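Local structure of glcnac-alpha-1,4-gal-releasing endo-beta-galactosidase (Clostridium perfringens, 1UPS) at residues D203-S207 against G208-S212. The protein binds calcium and probably hydrolyses O-glycosidic bonds as a family 16 endo-beta-galactosidase, releasing GlcNAc-alpha-1,4-Gal from glycan chains. Numbering follows the deposited sequence.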
ATOM      1  N   ASP A 203      -5.407   1.275  -9.432  1.00 13.27           N
ATOM      2  CA  ASP A 203      -4.850   0.772 -10.675  1.00 14.22           C
ATOM      3  C   ASP A 203      -5.458  -0.591 -11.001  1.00 13.18           C
ATOM      4  O   ASP A 203      -5.913  -1.311 -10.119  1.00 12.62           O
ATOM      5  CB  ASP A 203      -3.335   0.627 -10.542  1.00 14.31           C
ATOM      6  CG  ASP A 203      -2.632   1.949 -10.315  1.00 18.66           C
ATOM      7  OD1 ASP A 203      -1.500   1.920  -9.794  1.00 21.25           O
ATOM      8  OD2 ASP A 203      -3.110   3.055 -10.623  1.00 18.71           O
ATOM      9  N   LYS A 204      -5.470  -0.928 -12.286  1.00 13.41           N
ATOM     10  CA  LYS A 204      -5.874  -2.253 -12.734  1.00 13.12           C
ATOM     11  C   LYS A 204      -4.851  -3.311 -12.315  1.00 12.86           C
ATOM     12  O   LYS A 204      -3.617  -3.087 -12.438  1.00 12.12           O
ATOM     13  CB  LYS A 204      -6.008  -2.266 -14.256  1.00 14.34           C
ATOM     14  CG  LYS A 204      -7.168  -1.386 -14.755  1.00 17.07           C
ATOM     15  CD  LYS A 204      -7.371  -1.457 -16.260  1.00 23.94           C
ATOM     16  CE  LYS A 204      -8.525  -0.535 -16.662  1.00 27.91           C
ATOM     17  NZ  LYS A 204      -8.047   0.869 -16.901  1.00 31.55           N
ATOM     18  N   VAL A 205      -5.351  -4.455 -11.845  1.00 11.20           N
ATOM     19  CA  VAL A 205      -4.487  -5.587 -11.524  1.00 12.08           C
ATOM     20  C   VAL A 205      -3.855  -6.138 -12.823  1.00 12.47           C
ATOM     21  O   VAL A 205      -4.456  -6.049 -13.918  1.00 11.84           O
ATOM     22  CB  VAL A 205      -5.214  -6.706 -10.709  1.00 12.22           C
ATOM     23  CG1 VAL A 205      -5.725  -6.168  -9.359  1.00 12.59           C
ATOM     24  CG2 VAL A 205      -6.369  -7.331 -11.517  1.00 11.03           C
ATOM     25  N   PRO A 206      -2.631  -6.649 -12.727  1.00 12.64           N
ATOM     26  CA  PRO A 206      -1.913  -7.111 -13.932  1.00 13.18           C
ATOM     27  C   PRO A 206      -2.422  -8.427 -14.513  1.00 13.83           C
ATOM     28  O   PRO A 206      -2.119  -8.724 -15.682  1.00 13.60           O
ATOM     29  CB  PRO A 206      -0.464  -7.247 -13.451  1.00 13.84           C
ATOM     30  CG  PRO A 206      -0.571  -7.542 -11.998  1.00 13.38           C
ATOM     31  CD  PRO A 206      -1.814  -6.755 -11.504  1.00 12.40           C
ATOM     32  N   SER A 207      -3.166  -9.200 -13.718  1.00 13.36           N
ATOM     33  CA  SER A 207      -3.686 -10.504 -14.144  1.00 14.24           C
ATOM     34  C   SER A 207      -4.837 -10.923 -13.257  1.00 13.93           C
ATOM     35  O   SER A 207      -4.965 -10.446 -12.124  1.00 13.98           O
ATOM     36  CB  SER A 207      -2.592 -11.578 -14.084  1.00 14.25           C
ATOM     37  OG  SER A 207      -2.033 -11.633 -12.789  1.00 17.44           O
ATOM     38  N   GLY A 208      -5.677 -11.815 -13.778  1.00 13.90           N
ATOM     39  CA  GLY A 208      -6.751 -12.382 -12.982  1.00 14.17           C
ATOM     40  C   GLY A 208      -8.010 -11.528 -12.898  1.00 13.97           C
ATOM     41  O   GLY A 208      -8.067 -10.405 -13.416  1.00 13.72           O
ATOM     42  N   ASP A 209      -9.019 -12.106 -12.245  1.00 13.74           N
ATOM     43  CA  ASP A 209     -10.349 -11.532 -12.080  1.00 13.00           C
ATOM     44  C   ASP A 209     -10.678 -11.540 -10.586  1.00 11.99           C
ATOM     45  O   ASP A 209     -11.194 -12.536 -10.063  1.00 12.34           O
ATOM     46  CB  ASP A 209     -11.380 -12.394 -12.847  1.00 13.56           C
ATOM     47  CG  ASP A 209     -12.724 -11.689 -13.037  1.00 14.71           C
ATOM     48  OD1 ASP A 209     -13.799 -12.324 -12.821  1.00 16.58           O
ATOM     49  OD2 ASP A 209     -12.815 -10.504 -13.402  1.00 15.62           O
ATOM     50  N   PRO A 210     -10.337 -10.467  -9.872  1.00 12.37           N
ATOM     51  CA  PRO A 210     -10.482 -10.454  -8.409  1.00 11.72           C
ATOM     52  C   PRO A 210     -11.873 -10.799  -7.848  1.00 11.86           C
ATOM     53  O   PRO A 210     -11.905 -11.252  -6.714  1.00 11.51           O
ATOM     54  CB  PRO A 210     -10.094  -9.013  -8.037  1.00 11.92           C
ATOM     55  CG  PRO A 210      -9.038  -8.684  -9.090  1.00 12.11           C
ATOM     56  CD  PRO A 210      -9.710  -9.222 -10.364  1.00 11.43           C
ATOM     57  N   THR A 211     -12.957 -10.598  -8.604  1.00 11.39           N
ATOM     58  CA  THR A 211     -14.317 -10.853  -8.084  1.00 12.04           C
ATOM     59  C   THR A 211     -14.849 -12.273  -8.331  1.00 12.86           C
ATOM     60  O   THR A 211     -15.948 -12.618  -7.878  1.00 12.76           O
ATOM     61  CB  THR A 211     -15.346  -9.822  -8.618  1.00 11.97           C
ATOM     62  OG1 THR A 211     -15.517  -9.975 -10.050  1.00 11.96           O
ATOM     63  CG2 THR A 211     -14.838  -8.390  -8.425  1.00 12.21           C
ATOM     64  N   SER A 212     -14.060 -13.106  -9.014  1.00 13.00           N
ATOM     65  CA  SER A 212     -14.445 -14.512  -9.217  1.00 13.39           C
ATOM     66  C   SER A 212     -13.379 -15.517  -8.776  1.00 13.17           C
ATOM     67  O   SER A 212     -13.581 -16.748  -8.881  1.00 13.07           O
ATOM     68  CB  SER A 212     -14.816 -14.771 -10.684  1.00 14.27           C
ATOM     69  OG  SER A 212     -13.662 -14.712 -11.509  1.00 14.51           O
TER
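V205 and P210 meet across the inside of a bend, with the valine's branched end directed at the CG corner of the proline ring. CG2 of V205 makes the closest approach, 3.9 Å from CG of P210, and lies 4.0 Å from CD of P210, so this one methyl borders two neighbouring ring carbons. The other methyl comes in beside it: CG1 of V205 is 4.2 Å from CG of P210. Chi1 of -61° sets CG1 opposite the carbonyl carbon and CG2 between the backbone N and that carbonyl, which turns both branches to the proline. The touch is purely apolar, and Y230 of strand 225-230 packs against both V205 and P210.

G208 sits in the bend with a positive phi of 83°, a conformation glycine adopts easily; its O lies 4.0 Å from CG2 of V205. The bend belongs to the connection that leaves strand 199-204, an edge strand of the six-stranded sheet within this chain, and crosses to strand 215-221 in the other sheet of the GH16 beta-sandwich, the jelly-roll fold of this family. Backbone hydrogen bonds of V205 with D180 and of P210 with L137 tie the bend to two nearby loops, while S207 O is hydrogen-bonded to the hydroxyl of Y230.

Past the proline the chain closes a type I beta turn over D209-S212, with N of S212 donating to O of D209 at 3.1 Å. A side-chain bond runs alongside: OG of S212 donates to OD1 of D209 at 2.7 Å, and OD1 accepts with its anti lone pair, on the side away from OD2. The side chain of D209, which leaves the backbone away from 203-207, is thereby tied to the far end of its own turn, and the backbone N of D209 is hydrogen-bonded to the E213 carboxylate.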